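Local coordinates for beta-phenylalanine aminotransferase (Variovorax paradoxus, PDB 4AO9), which catalyses the pyridoxal-5'-phosphate-dependent transfer of an amino group from beta-phenylalanine, probably to a keto acid acceptor, at residues Arg35-Ala40 against Leu64-Phe69; Asn41-Arg46 against Asp83-Arg88; Arg170-Phe175 against Ile221-Val226; Leu184-Arg189 against Phe199-Tyr204. All coordinates share one frame; numbering follows the deposited sequence.

Contact 1 of 4, residues Arg35-Ala40 against Leu64-Phe69; sequences RRFTDA and LFYAPF
Thr38 and Pro68 are the nearest pair of CA atoms, 7.6 Å apart, where helix 23-40 passes the irregular loop 64-69. Phe37 carries most of the contact. Its CG stands anti to the backbone N (chi1 172°), which sends the ring out from the helix into the loop. Phe37 CE2 sits over one face of the Phe69 ring, 3.7 Å from Phe69 CZ and offset toward the rim; the two planes are 47° apart. The rim of the Phe37 ring also faces the backbone, with CE2 3.2 Å from Phe69 O. Its CZ reaches the edge of Tyr66 at CE2, 3.9 Å away, and its CD2 touches Pro68 CG at 3.8 Å. A cis peptide precedes Pro68. Thr38 OG1 packs on Pro68 CG at 3.6 Å, while its hydrogen bond goes to Tyr34 O in its own helix. Replacing Phe37 by an alanine is likely to open a gap between Tyr66, Pro68 and Phe69. Phe406 and Leu409 of helix 398-410 also pack on Phe37. Helix 23-40 thus packs on loop 64-69 beside helix 398-410, consistent with the small domain of fold type I aminotransferases, built from both ends of the chain.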
loop_
_atom_site.group_PDB
_atom_site.type_symbol
_atom_site.label_atom_id
_atom_site.label_comp_id
_atom_site.label_asym_id
_atom_site.label_seq_id
_atom_site.Cartn_x
_atom_site.Cartn_y
_atom_site.Cartn_z
ATOM N N ARG A 35 -33.449 13.198 -7.249
ATOM C CA ARG A 35 -34.187 12.836 -8.458
ATOM C C ARG A 35 -33.534 13.383 -9.722
ATOM O O ARG A 35 -33.373 12.655 -10.707
ATOM C CB ARG A 35 -35.649 13.296 -8.388
ATOM C CG ARG A 35 -36.461 12.835 -9.596
ATOM C CD ARG A 35 -37.790 13.562 -9.741
ATOM N NE ARG A 35 -37.664 15.011 -9.911
ATOM C CZ ARG A 35 -37.189 15.621 -10.997
ATOM N NH1 ARG A 35 -36.747 14.919 -12.036
ATOM N NH2 ARG A 35 -37.137 16.947 -11.031
ATOM N N ARG A 36 -33.175 14.665 -9.700
ATOM C CA ARG A 36 -32.553 15.303 -10.853
ATOM C C ARG A 36 -31.202 14.649 -11.176
ATOM O O ARG A 36 -30.897 14.382 -12.340
ATOM C CB ARG A 36 -32.405 16.811 -10.631
ATOM C CG ARG A 36 -33.713 17.596 -10.798
ATOM C CD ARG A 36 -33.500 19.110 -10.714
ATOM N NE ARG A 36 -33.344 19.580 -9.334
ATOM C CZ ARG A 36 -32.178 19.845 -8.749
ATOM N NH1 ARG A 36 -31.037 19.693 -9.417
ATOM N NH2 ARG A 36 -32.150 20.263 -7.488
ATOM N N PHE A 37 -30.420 14.383 -10.133
ATOM C CA PHE A 37 -29.140 13.691 -10.279
ATOM C C PHE A 37 -29.334 12.305 -10.902
ATOM O O PHE A 37 -28.636 11.938 -11.856
ATOM C CB PHE A 37 -28.450 13.609 -8.911
ATOM C CG PHE A 37 -27.212 12.742 -8.889
ATOM C CD1 PHE A 37 -25.968 13.275 -9.215
ATOM C CD2 PHE A 37 -27.306 11.401 -8.549
ATOM C CE1 PHE A 37 -24.826 12.472 -9.198
ATOM C CE2 PHE A 37 -26.174 10.589 -8.534
ATOM C CZ PHE A 37 -24.930 11.132 -8.853
ATOM N N THR A 38 -30.299 11.553 -10.376
ATOM C CA THR A 38 -30.599 10.211 -10.881
ATOM C C THR A 38 -31.033 10.237 -12.352
ATOM O O THR A 38 -30.510 9.483 -13.166
ATOM C CB THR A 38 -31.681 9.525 -10.017
ATOM O OG1 THR A 38 -31.188 9.359 -8.682
ATOM C CG2 THR A 38 -32.070 8.162 -10.583
ATOM N N ASP A 39 -31.975 11.123 -12.684
ATOM C CA ASP A 39 -32.523 11.191 -14.044
ATOM C C ASP A 39 -31.482 11.584 -15.081
ATOM O O ASP A 39 -31.532 11.125 -16.221
ATOM C CB ASP A 39 -33.707 12.161 -14.112
ATOM C CG ASP A 39 -34.916 11.673 -13.325
ATOM O OD1 ASP A 39 -34.920 10.502 -12.890
ATOM O OD2 ASP A 39 -35.854 12.475 -13.142
ATOM N N ALA A 40 -30.524 12.411 -14.661
ATOM C CA ALA A 40 -29.496 12.936 -15.553
ATOM C C ALA A 40 -28.327 11.979 -15.758
ATOM O O ALA A 40 -27.533 12.178 -16.679
ATOM C CB ALA A 40 -28.982 14.269 -15.023
ATOM N N LEU A 64 -15.353 7.654 -1.924
ATOM C CA LEU A 64 -15.880 7.812 -3.275
ATOM C C LEU A 64 -17.361 7.485 -3.352
ATOM O O LEU A 64 -18.006 7.819 -4.339
ATOM C CB LEU A 64 -15.113 6.936 -4.269
ATOM C CG LEU A 64 -13.607 7.171 -4.409
ATOM C CD1 LEU A 64 -13.068 6.263 -5.512
ATOM C CD2 LEU A 64 -13.254 8.645 -4.681
ATOM N N PHE A 65 -17.905 6.822 -2.334
ATOM C CA PHE A 65 -19.341 6.570 -2.347
ATOM C C PHE A 65 -20.136 7.747 -1.801
ATOM O O PHE A 65 -19.790 8.325 -0.771
ATOM C CB PHE A 65 -19.726 5.319 -1.553
ATOM C CG PHE A 65 -21.204 5.049 -1.590
ATOM C CD1 PHE A 65 -22.057 5.618 -0.646
ATOM C CD2 PHE A 65 -21.749 4.280 -2.609
ATOM C CE1 PHE A 65 -23.438 5.403 -0.706
ATOM C CE2 PHE A 65 -23.134 4.062 -2.677
ATOM C CZ PHE A 65 -23.971 4.633 -1.725
ATOM N N TYR A 66 -21.211 8.089 -2.505
ATOM C CA TYR A 66 -22.226 8.991 -1.964
ATOM C C TYR A 66 -23.593 8.583 -2.495
ATOM O O TYR A 66 -23.700 7.953 -3.562
ATOM C CB TYR A 66 -21.927 10.465 -2.289
ATOM C CG TYR A 66 -21.572 10.714 -3.736
ATOM C CD1 TYR A 66 -20.243 10.611 -4.167
ATOM C CD2 TYR A 66 -22.554 11.045 -4.684
ATOM C CE1 TYR A 66 -19.889 10.818 -5.489
ATOM C CE2 TYR A 66 -22.201 11.258 -6.025
ATOM C CZ TYR A 66 -20.867 11.145 -6.418
ATOM O OH TYR A 66 -20.507 11.358 -7.732
ATOM N N ALA A 67 -24.632 8.931 -1.737
ATOM C CA ALA A 67 -26.002 8.637 -2.126
ATOM C C ALA A 67 -26.508 9.650 -3.158
ATOM O O ALA A 67 -26.052 10.792 -3.179
ATOM C CB ALA A 67 -26.895 8.615 -0.893
ATOM N N PRO A 68 -27.454 9.243 -4.022
ATOM C CA PRO A 68 -28.059 7.910 -4.079
ATOM C C PRO A 68 -27.132 6.844 -4.672
ATOM O O PRO A 68 -27.277 5.657 -4.352
ATOM C CB PRO A 68 -29.304 8.127 -4.944
ATOM C CG PRO A 68 -28.966 9.271 -5.822
ATOM C CD PRO A 68 -28.073 10.173 -4.987
ATOM N N PHE A 69 -26.185 7.281 -5.505
ATOM C CA PHE A 69 -25.113 6.443 -6.055
ATOM C C PHE A 69 -24.045 7.389 -6.592
ATOM O O PHE A 69 -24.355 8.518 -6.953
ATOM C CB PHE A 69 -25.617 5.523 -7.184
ATOM C CG PHE A 69 -26.253 6.261 -8.325
ATOM C CD1 PHE A 69 -27.612 6.552 -8.309
ATOM C CD2 PHE A 69 -25.493 6.690 -9.413
ATOM C CE1 PHE A 69 -28.205 7.252 -9.352
ATOM C CE2 PHE A 69 -26.077 7.400 -10.465
ATOM C CZ PHE A 69 -27.446 7.681 -10.433
#

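Contact 2 of 4, residues Asn41-Arg46 against Asp83-Arg88; sequences NPASQR and DADGHR
Asp85, Asn41 and Ala43 give up the most surface here. The Asp85 carboxylate lies against the first turn of helix 42-51 and takes two backbone N-H groups, one on each oxygen. Ala43 N binds Asp85 OD1 at 2.9 Å (162°), through the syn lone pair. Ser44 N binds Asp85 OD2 at 3.0 Å, also on the syn side but somewhat out of the carboxylate plane. The two bonds fix the rotation of the carboxylate, and the helix amino end would probably stabilise its negative charge. Ala43 CB packs beside it, 3.2 Å from Asp85 OD1, and also touches Ala84 CB.

Asn41 sits just before the helix. Its ND2 is held by Phe37 O, and its OD1 lies at the edge of the His87 ring, 3.0 Å from His87 CE1. Water 1 ties the groups together: it donates to Asn41 OD1 and to Asp85 OD2 and accepts from Ser44 OG. Ser44 OG also takes the N-H of Thr72.

Asp83 to Gly86 form a type I turn, closed by Gly86 N on Asp83 O. Asp83 braces it: His87 ND1 gives Asp83 OD2 a 2.8 Å bond in the ring plane, and Tyr89 OH binds the same oxygen. Asp83 N also bonds His87 O, so strands 80-83 and 88-91 form a beta hairpin with a G1 bulge at Gly86, its turn carboxylate holding a helix amino end.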
loop_
_atom_site.group_PDB
_atom_site.type_symbol
_atom_site.label_atom_id
_atom_site.label_comp_id
_atom_site.label_asym_id
_atom_site.label_seq_id
_atom_site.Cartn_x
_atom_site.Cartn_y
_atom_site.Cartn_z
ATOM N N ASN A 41 -28.239 10.943 -14.922
ATOM C CA ASN A 41 -27.076 10.039 -14.932
ATOM C C ASN A 41 -27.419 8.543 -15.027
ATOM O O ASN A 41 -26.967 7.734 -14.203
ATOM C CB ASN A 41 -26.175 10.355 -13.735
ATOM C CG ASN A 41 -25.547 11.716 -13.851
ATOM O OD1 ASN A 41 -24.633 11.914 -14.650
ATOM N ND2 ASN A 41 -26.072 12.685 -13.104
ATOM N N PRO A 42 -28.194 8.156 -16.064
ATOM C CA PRO A 42 -28.578 6.742 -16.148
ATOM C C PRO A 42 -27.431 5.761 -16.396
ATOM O O PRO A 42 -27.479 4.621 -15.909
ATOM C CB PRO A 42 -29.565 6.710 -17.327
ATOM C CG PRO A 42 -29.290 7.946 -18.104
ATOM C CD PRO A 42 -28.860 8.966 -17.109
ATOM N N ALA A 43 -26.419 6.182 -17.148
ATOM C CA ALA A 43 -25.275 5.318 -17.401
ATOM C C ALA A 43 -24.504 5.075 -16.096
ATOM O O ALA A 43 -24.101 3.938 -15.819
ATOM C CB ALA A 43 -24.375 5.896 -18.475
ATOM N N SER A 44 -24.326 6.114 -15.283
ATOM C CA SER A 44 -23.688 5.906 -13.978
ATOM C C SER A 44 -24.527 5.013 -13.076
ATOM O O SER A 44 -23.987 4.198 -12.323
ATOM C CB SER A 44 -23.346 7.222 -13.280
ATOM O OG SER A 44 -22.142 7.762 -13.803
ATOM N N GLN A 45 -25.852 5.133 -13.161
ATOM C CA GLN A 45 -26.691 4.274 -12.334
ATOM C C GLN A 45 -26.575 2.809 -12.760
ATOM O O GLN A 45 -26.446 1.931 -11.908
ATOM C CB GLN A 45 -28.158 4.727 -12.321
ATOM C CG GLN A 45 -28.970 3.965 -11.270
ATOM C CD GLN A 45 -30.370 4.503 -11.081
ATOM O OE1 GLN A 45 -31.004 4.960 -12.022
ATOM N NE2 GLN A 45 -30.854 4.454 -9.847
ATOM N N ARG A 46 -26.634 2.557 -14.071
ATOM C CA ARG A 46 -26.452 1.212 -14.628
ATOM C C ARG A 46 -25.123 0.608 -14.181
ATOM O O ARG A 46 -25.059 -0.551 -13.763
ATOM C CB ARG A 46 -26.500 1.274 -16.163
ATOM C CG ARG A 46 -26.394 -0.059 -16.898
ATOM C CD ARG A 46 -26.526 0.128 -18.422
ATOM N NE ARG A 46 -27.478 1.190 -18.761
ATOM C CZ ARG A 46 -27.184 2.294 -19.452
ATOM N NH1 ARG A 46 -25.958 2.503 -19.918
ATOM N NH2 ARG A 46 -28.130 3.194 -19.681
ATOM N N ASP A 83 -18.037 12.330 -16.790
ATOM C CA ASP A 83 -18.700 11.135 -16.267
ATOM C C ASP A 83 -19.210 10.191 -17.373
ATOM O O ASP A 83 -19.086 10.482 -18.571
ATOM C CB ASP A 83 -19.792 11.504 -15.240
ATOM C CG ASP A 83 -20.969 12.250 -15.849
ATOM O OD1 ASP A 83 -21.212 12.119 -17.075
ATOM O OD2 ASP A 83 -21.683 12.942 -15.096
ATOM N N ALA A 84 -19.783 9.066 -16.954
ATOM C CA ALA A 84 -20.252 8.040 -17.882
ATOM C C ALA A 84 -21.395 8.519 -18.782
ATOM O O ALA A 84 -21.623 7.955 -19.851
ATOM C CB ALA A 84 -20.656 6.793 -17.118
ATOM N N ASP A 85 -22.090 9.567 -18.353
ATOM C CA ASP A 85 -23.167 10.153 -19.153
ATOM C C ASP A 85 -22.723 11.360 -19.982
ATOM O O ASP A 85 -23.537 12.012 -20.638
ATOM C CB ASP A 85 -24.350 10.491 -18.249
ATOM C CG ASP A 85 -25.036 9.247 -17.741
ATOM O OD1 ASP A 85 -25.938 8.740 -18.452
ATOM O OD2 ASP A 85 -24.648 8.756 -16.661
ATOM N N GLY A 86 -21.422 11.633 -19.969
ATOM C CA GLY A 86 -20.833 12.642 -20.835
ATOM C C GLY A 86 -20.788 14.057 -20.310
ATOM O O GLY A 86 -20.382 14.965 -21.038
ATOM N N HIS A 87 -21.193 14.264 -19.057
ATOM C CA HIS A 87 -21.078 15.585 -18.442
ATOM C C HIS A 87 -19.618 15.931 -18.233
ATOM O O HIS A 87 -18.838 15.096 -17.748
ATOM C CB HIS A 87 -21.779 15.635 -17.087
ATOM C CG HIS A 87 -23.227 15.273 -17.135
ATOM N ND1 HIS A 87 -23.731 14.161 -16.501
ATOM C CD2 HIS A 87 -24.282 15.877 -17.731
ATOM C CE1 HIS A 87 -25.033 14.089 -16.707
ATOM N NE2 HIS A 87 -25.393 15.119 -17.452
ATOM N N ARG A 88 -19.257 17.155 -18.608
ATOM C CA ARG A 88 -17.901 17.666 -18.413
ATOM C C ARG A 88 -17.874 18.585 -17.203
ATOM O O ARG A 88 -18.710 19.476 -17.071
ATOM C CB ARG A 88 -17.429 18.432 -19.657
ATOM C CG ARG A 88 -15.974 18.892 -19.581
ATOM C CD ARG A 88 -15.681 19.999 -20.601
ATOM N NE ARG A 88 -14.357 20.585 -20.390
ATOM C CZ ARG A 88 -13.396 20.659 -21.310
ATOM N NH1 ARG A 88 -13.593 20.207 -22.547
ATOM N NH2 ARG A 88 -12.227 21.206 -20.991
HETATM O O HOH W 1 -22.764 9.901 -15.208
#

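Contact 3 of 4, residues Arg170-Phe175 against Ile221-Val226; sequences RKIVVF and IAVVLV
The Phe175 ring is met at its edge by the neighbouring strand. Val224 CG1 lies in the ring plane, 3.8 Å from Phe175 CE1, and Leu225 O is also near that plane. Val226 CG2 approaches obliquely, 3.7 Å from Phe175 CD1. Phe242 pairs edge-to-face with the same ring.

Strands 171-175 and 221-226 run parallel, 15° apart. Three backbone bonds join them. Ala222 N gives to Lys171 O, Val173 N to Val223 O at 2.9 Å, and Leu225 N to Val173 O at 2.8 Å, the last almost straight at 177°. Lys171 pairs with Ile221 but Ile172 with Val223, so a beta bulge at Ala222 shifts the register by one. Beyond Val173 the backbone hydrogen bonding runs through a water, which accepts from Phe175 N and donates to Leu225 O.

On one face of the sheet Val173 lies alongside Val224, and its CG2 touches Ile221 CD1 at 3.8 Å. Val173 CG2 stands beside its own backbone N, with CG1 anti to it (chi1 172°), and this turns CG2 back toward Ile221. On the other face Ile172 and Val223 point the same way, with CG1 of each 3.7 Å apart.

The Leu225 side chain is about 8 Å from bound pyridoxal-5'-phosphate. These are inner strands of the mixed seven-stranded sheet typical of the large domain of fold type I enzymes.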
loop_
_atom_site.group_PDB
_atom_site.type_symbol
_atom_site.label_atom_id
_atom_site.label_comp_id
_atom_site.label_asym_id
_atom_site.label_seq_id
_atom_site.Cartn_x
_atom_site.Cartn_y
_atom_site.Cartn_z
ATOM N N ARG A 170 5.343 2.146 24.357
ATOM C CA ARG A 170 4.172 1.638 23.610
ATOM C C ARG A 170 3.052 2.631 23.325
ATOM O O ARG A 170 2.255 2.406 22.423
ATOM C CB ARG A 170 3.532 0.455 24.350
ATOM C CG ARG A 170 4.492 -0.613 24.827
ATOM C CD ARG A 170 5.172 -1.289 23.677
ATOM N NE ARG A 170 4.214 -1.962 22.806
ATOM C CZ ARG A 170 4.498 -2.407 21.587
ATOM N NH1 ARG A 170 5.718 -2.248 21.079
ATOM N NH2 ARG A 170 3.561 -3.018 20.878
ATOM N N LYS A 171 2.950 3.699 24.109
ATOM C CA LYS A 171 1.791 4.573 23.998
ATOM C C LYS A 171 1.974 5.601 22.892
ATOM O O LYS A 171 3.050 6.179 22.733
ATOM C CB LYS A 171 1.499 5.239 25.339
ATOM C CG LYS A 171 0.126 5.874 25.393
ATOM C CD LYS A 171 -0.206 6.447 26.766
ATOM C CE LYS A 171 -0.334 5.372 27.848
ATOM N NZ LYS A 171 -1.513 4.456 27.674
ATOM N N ILE A 172 0.916 5.823 22.119
ATOM C CA ILE A 172 0.954 6.725 20.974
ATOM C C ILE A 172 -0.085 7.824 21.172
ATOM O O ILE A 172 -1.266 7.537 21.337
ATOM C CB ILE A 172 0.646 5.968 19.672
ATOM C CG1 ILE A 172 1.681 4.858 19.453
ATOM C CG2 ILE A 172 0.595 6.953 18.481
ATOM C CD1 ILE A 172 1.301 3.890 18.335
ATOM N N VAL A 173 0.356 9.082 21.197
ATOM C CA VAL A 173 -0.565 10.214 21.261
ATOM C C VAL A 173 -0.981 10.635 19.859
ATOM O O VAL A 173 -0.142 10.871 18.990
ATOM C CB VAL A 173 0.069 11.402 22.024
ATOM C CG1 VAL A 173 -0.807 12.650 21.923
ATOM C CG2 VAL A 173 0.294 11.033 23.482
ATOM N N VAL A 174 -2.293 10.683 19.656
ATOM C CA VAL A 174 -2.903 11.183 18.422
ATOM C C VAL A 174 -4.007 12.166 18.801
ATOM O O VAL A 174 -4.291 12.373 19.996
ATOM C CB VAL A 174 -3.494 10.033 17.564
ATOM C CG1 VAL A 174 -2.364 9.176 16.972
ATOM C CG2 VAL A 174 -4.491 9.182 18.374
ATOM N N PHE A 175 -4.634 12.769 17.799
ATOM C CA PHE A 175 -5.624 13.809 18.066
ATOM C C PHE A 175 -6.973 13.529 17.471
ATOM O O PHE A 175 -7.082 12.903 16.414
ATOM C CB PHE A 175 -5.063 15.191 17.701
ATOM C CG PHE A 175 -3.842 15.500 18.489
ATOM C CD1 PHE A 175 -2.594 15.056 18.053
ATOM C CD2 PHE A 175 -3.943 16.087 19.741
ATOM C CE1 PHE A 175 -1.458 15.241 18.843
ATOM C CE2 PHE A 175 -2.817 16.289 20.528
ATOM C CZ PHE A 175 -1.571 15.857 20.081
ATOM N N ILE A 221 5.079 7.307 26.644
ATOM C CA ILE A 221 4.759 7.826 25.309
ATOM C C ILE A 221 5.927 7.684 24.346
ATOM O O ILE A 221 6.971 8.320 24.523
ATOM C CB ILE A 221 4.251 9.284 25.352
ATOM C CG1 ILE A 221 2.942 9.352 26.151
ATOM C CG2 ILE A 221 4.032 9.803 23.920
ATOM C CD1 ILE A 221 2.533 10.761 26.521
ATOM N N ALA A 222 5.742 6.837 23.333
ATOM C CA ALA A 222 6.750 6.628 22.303
ATOM C C ALA A 222 6.741 7.765 21.300
ATOM O O ALA A 222 7.792 8.169 20.787
ATOM C CB ALA A 222 6.481 5.309 21.567
ATOM N N VAL A 223 5.549 8.259 20.989
ATOM C CA VAL A 223 5.395 9.122 19.833
ATOM C C VAL A 223 4.145 9.969 19.953
ATOM O O VAL A 223 3.142 9.542 20.534
ATOM C CB VAL A 223 5.445 8.271 18.517
ATOM C CG1 VAL A 223 4.397 7.209 18.514
ATOM C CG2 VAL A 223 5.365 9.147 17.277
ATOM N N VAL A 224 4.251 11.201 19.456
ATOM C CA VAL A 224 3.115 12.094 19.250
ATOM C C VAL A 224 2.978 12.229 17.742
ATOM O O VAL A 224 3.910 12.682 17.089
ATOM C CB VAL A 224 3.378 13.482 19.884
ATOM C CG1 VAL A 224 2.189 14.407 19.620
ATOM C CG2 VAL A 224 3.642 13.342 21.401
ATOM N N LEU A 225 1.839 11.801 17.202
ATOM C CA LEU A 225 1.598 11.800 15.751
ATOM C C LEU A 225 0.499 12.801 15.430
ATOM O O LEU A 225 -0.592 12.746 16.016
ATOM C CB LEU A 225 1.215 10.386 15.278
ATOM C CG LEU A 225 0.697 10.264 13.835
ATOM C CD1 LEU A 225 1.777 10.570 12.821
ATOM C CD2 LEU A 225 0.131 8.866 13.583
ATOM N N VAL A 226 0.785 13.739 14.528
ATOM C CA VAL A 226 -0.159 14.821 14.253
ATOM C C VAL A 226 -0.029 15.360 12.829
ATOM O O VAL A 226 1.073 15.424 12.263
ATOM C CB VAL A 226 0.018 15.970 15.306
ATOM C CG1 VAL A 226 1.358 16.679 15.113
ATOM C CG2 VAL A 226 -1.146 16.979 15.266
HETATM O O HOH W 2 -3.301 12.816 15.175
#

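Contact 4 of 4, residues Leu184-Arg189 against Phe199-Tyr204; sequences LGFGAR and FLVLPY
Leu184 begins a loop segment that packs on strand 198-202, an outermost strand, within this chain, of the seven-stranded sheet of the fold type I large domain. The same loop earlier supplies Tyr179, His180 and Gly181 to the cofactor pocket. The Leu184 side chain lies about 7 Å from the bound pyridoxal-5'-phosphate. Its CD2 comes across Phe199 at about a right angle and touches Phe199 CZ at 3.7 Å. Leu157 and Leu160 of helix 152-167 pack on the same leucine.

Phe186 comes next and makes the main contact. Its ring points an edge at the face of Phe199 in a T-shaped (edge-to-face) pair, with centroids 4.7 Å apart and planes at 72°. Phe186 CZ stands over the centre of the Phe199 ring, 3.5 Å above its plane. Phe186 CG is anti to its carbonyl carbon (chi1 -55°), which directs the ring at the strand. Its CD1 touches Val201 CG2 obliquely at 3.9 Å, and Val174 and His180 pack on it too. A serine in place of Phe199 would probably leave the Phe186 edge without the ring face it rests on and take away the ring that Leu184 CD2 touches.

Past Phe186 the backbone makes the contact. Gly187 O lies 4.0 Å from Val201 CG1, and Ala188 O is closer to the same methyl, at 3.5 Å. Gly187 N also binds Arg189 O at 3.0 Å, closing the loop backbone on itself.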
loop_
_atom_site.group_PDB
_atom_site.type_symbol
_atom_site.label_atom_id
_atom_site.label_comp_id
_atom_site.label_asym_id
_atom_site.label_seq_id
_atom_site.Cartn_x
_atom_site.Cartn_y
_atom_site.Cartn_z
ATOM N N LEU A 184 -5.791 3.886 10.527
ATOM C CA LEU A 184 -5.300 4.863 11.512
ATOM C C LEU A 184 -6.144 6.129 11.543
ATOM O O LEU A 184 -5.648 7.226 11.292
ATOM C CB LEU A 184 -3.832 5.217 11.229
ATOM C CG LEU A 184 -2.782 4.108 11.379
ATOM C CD1 LEU A 184 -1.470 4.582 10.769
ATOM C CD2 LEU A 184 -2.573 3.715 12.839
ATOM N N GLY A 185 -7.417 5.975 11.895
ATOM C CA GLY A 185 -8.372 7.082 11.905
ATOM C C GLY A 185 -8.967 7.273 13.283
ATOM O O GLY A 185 -9.136 6.308 14.035
ATOM N N PHE A 186 -9.262 8.522 13.622
ATOM C CA PHE A 186 -9.761 8.877 14.949
ATOM C C PHE A 186 -10.886 9.878 14.886
ATOM O O PHE A 186 -10.804 10.859 14.156
ATOM C CB PHE A 186 -8.601 9.409 15.805
ATOM C CG PHE A 186 -7.461 8.442 15.862
ATOM C CD1 PHE A 186 -7.444 7.436 16.821
ATOM C CD2 PHE A 186 -6.447 8.476 14.897
ATOM C CE1 PHE A 186 -6.433 6.487 16.828
ATOM C CE2 PHE A 186 -5.434 7.547 14.904
ATOM C CZ PHE A 186 -5.423 6.531 15.865
ATOM N N GLY A 187 -11.955 9.578 15.623
ATOM C CA GLY A 187 -12.969 10.569 15.974
ATOM C C GLY A 187 -12.538 11.035 17.345
ATOM O O GLY A 187 -11.380 11.428 17.523
ATOM N N ALA A 188 -13.446 10.977 18.325
ATOM C CA ALA A 188 -13.076 11.124 19.732
ATOM C C ALA A 188 -12.339 9.883 20.250
ATOM O O ALA A 188 -11.579 9.949 21.221
ATOM C CB ALA A 188 -14.318 11.403 20.586
ATOM N N ARG A 189 -12.577 8.752 19.585
ATOM C CA ARG A 189 -11.962 7.472 19.912
ATOM C C ARG A 189 -11.404 6.867 18.621
ATOM O O ARG A 189 -11.746 7.336 17.544
ATOM C CB ARG A 189 -13.016 6.534 20.505
ATOM C CG ARG A 189 -13.646 7.031 21.809
ATOM C CD ARG A 189 -14.825 6.150 22.223
ATOM N NE ARG A 189 -14.464 4.732 22.250
ATOM C CZ ARG A 189 -14.246 4.023 23.356
ATOM N NH1 ARG A 189 -14.359 4.585 24.557
ATOM N NH2 ARG A 189 -13.921 2.740 23.261
ATOM N N PHE A 199 -3.403 3.771 21.768
ATOM C CA PHE A 199 -3.603 5.181 21.437
ATOM C C PHE A 199 -4.190 5.989 22.581
ATOM O O PHE A 199 -5.204 5.588 23.172
ATOM C CB PHE A 199 -4.531 5.319 20.227
ATOM C CG PHE A 199 -3.926 4.864 18.934
ATOM C CD1 PHE A 199 -2.858 5.554 18.363
ATOM C CD2 PHE A 199 -4.440 3.749 18.260
ATOM C CE1 PHE A 199 -2.299 5.136 17.147
ATOM C CE2 PHE A 199 -3.883 3.334 17.056
ATOM C CZ PHE A 199 -2.829 4.024 16.497
ATOM N N LEU A 200 -3.574 7.141 22.853
ATOM C CA LEU A 200 -4.151 8.160 23.735
ATOM C C LEU A 200 -4.626 9.309 22.845
ATOM O O LEU A 200 -3.810 9.987 22.208
ATOM C CB LEU A 200 -3.104 8.646 24.737
ATOM C CG LEU A 200 -3.472 9.849 25.607
ATOM C CD1 LEU A 200 -4.720 9.573 26.450
ATOM C CD2 LEU A 200 -2.306 10.203 26.509
ATOM N N VAL A 201 -5.946 9.513 22.793
ATOM C CA VAL A 201 -6.552 10.467 21.869
ATOM C C VAL A 201 -6.858 11.763 22.608
ATOM O O VAL A 201 -7.656 11.776 23.563
ATOM C CB VAL A 201 -7.855 9.903 21.217
ATOM C CG1 VAL A 201 -8.392 10.881 20.170
ATOM C CG2 VAL A 201 -7.603 8.532 20.587
ATOM N N LEU A 202 -6.227 12.845 22.161
ATOM C CA LEU A 202 -6.333 14.149 22.806
ATOM C C LEU A 202 -7.006 15.140 21.871
ATOM O O LEU A 202 -7.016 14.945 20.658
ATOM C CB LEU A 202 -4.932 14.647 23.185
ATOM C CG LEU A 202 -4.126 13.790 24.168
ATOM C CD1 LEU A 202 -2.789 14.460 24.500
ATOM C CD2 LEU A 202 -4.909 13.510 25.453
ATOM N N PRO A 203 -7.562 16.229 22.419
ATOM C CA PRO A 203 -8.241 17.185 21.541
ATOM C C PRO A 203 -7.281 17.978 20.654
ATOM O O PRO A 203 -6.290 18.520 21.136
ATOM C CB PRO A 203 -8.960 18.129 22.521
ATOM C CG PRO A 203 -8.822 17.500 23.866
ATOM C CD PRO A 203 -7.656 16.592 23.844
ATOM N N TYR A 204 -7.576 18.049 19.360
ATOM C CA TYR A 204 -6.773 18.884 18.463
ATOM C C TYR A 204 -6.845 20.354 18.879
ATOM O O TYR A 204 -7.900 20.840 19.290
ATOM C CB TYR A 204 -7.262 18.723 17.028
ATOM C CG TYR A 204 -6.291 19.186 15.956
ATOM C CD1 TYR A 204 -5.099 18.499 15.713
ATOM C CD2 TYR A 204 -6.586 20.289 15.163
ATOM C CE1 TYR A 204 -4.225 18.900 14.708
ATOM C CE2 TYR A 204 -5.713 20.710 14.152
ATOM C CZ TYR A 204 -4.545 20.007 13.922
ATOM O OH TYR A 204 -3.683 20.396 12.930
#

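Overall arrangement
The contacts form two groups. Contacts 1 and 2 have centres 10 Å apart and touch directly, as where Phe69 packs on Gln45. They use the successive helices 23-40 and 42-51, and their four segments interleave in sequence. Contacts 3 and 4 come later. Their centres are also 10 Å apart, and both use the seven-stranded sheet, in which strands 171-175 and 198-202 are neighbours. Both segments of contact 4 fall between the two of contact 3. Contacts 1 and 3 lie on opposite sides of the chain's centre, 40 Å apart between centres. The first group joins N-terminal helices to loop and hairpin; contact 3 pairs two strands and contact 4 lays a loop on the outer strand, near the cofactor.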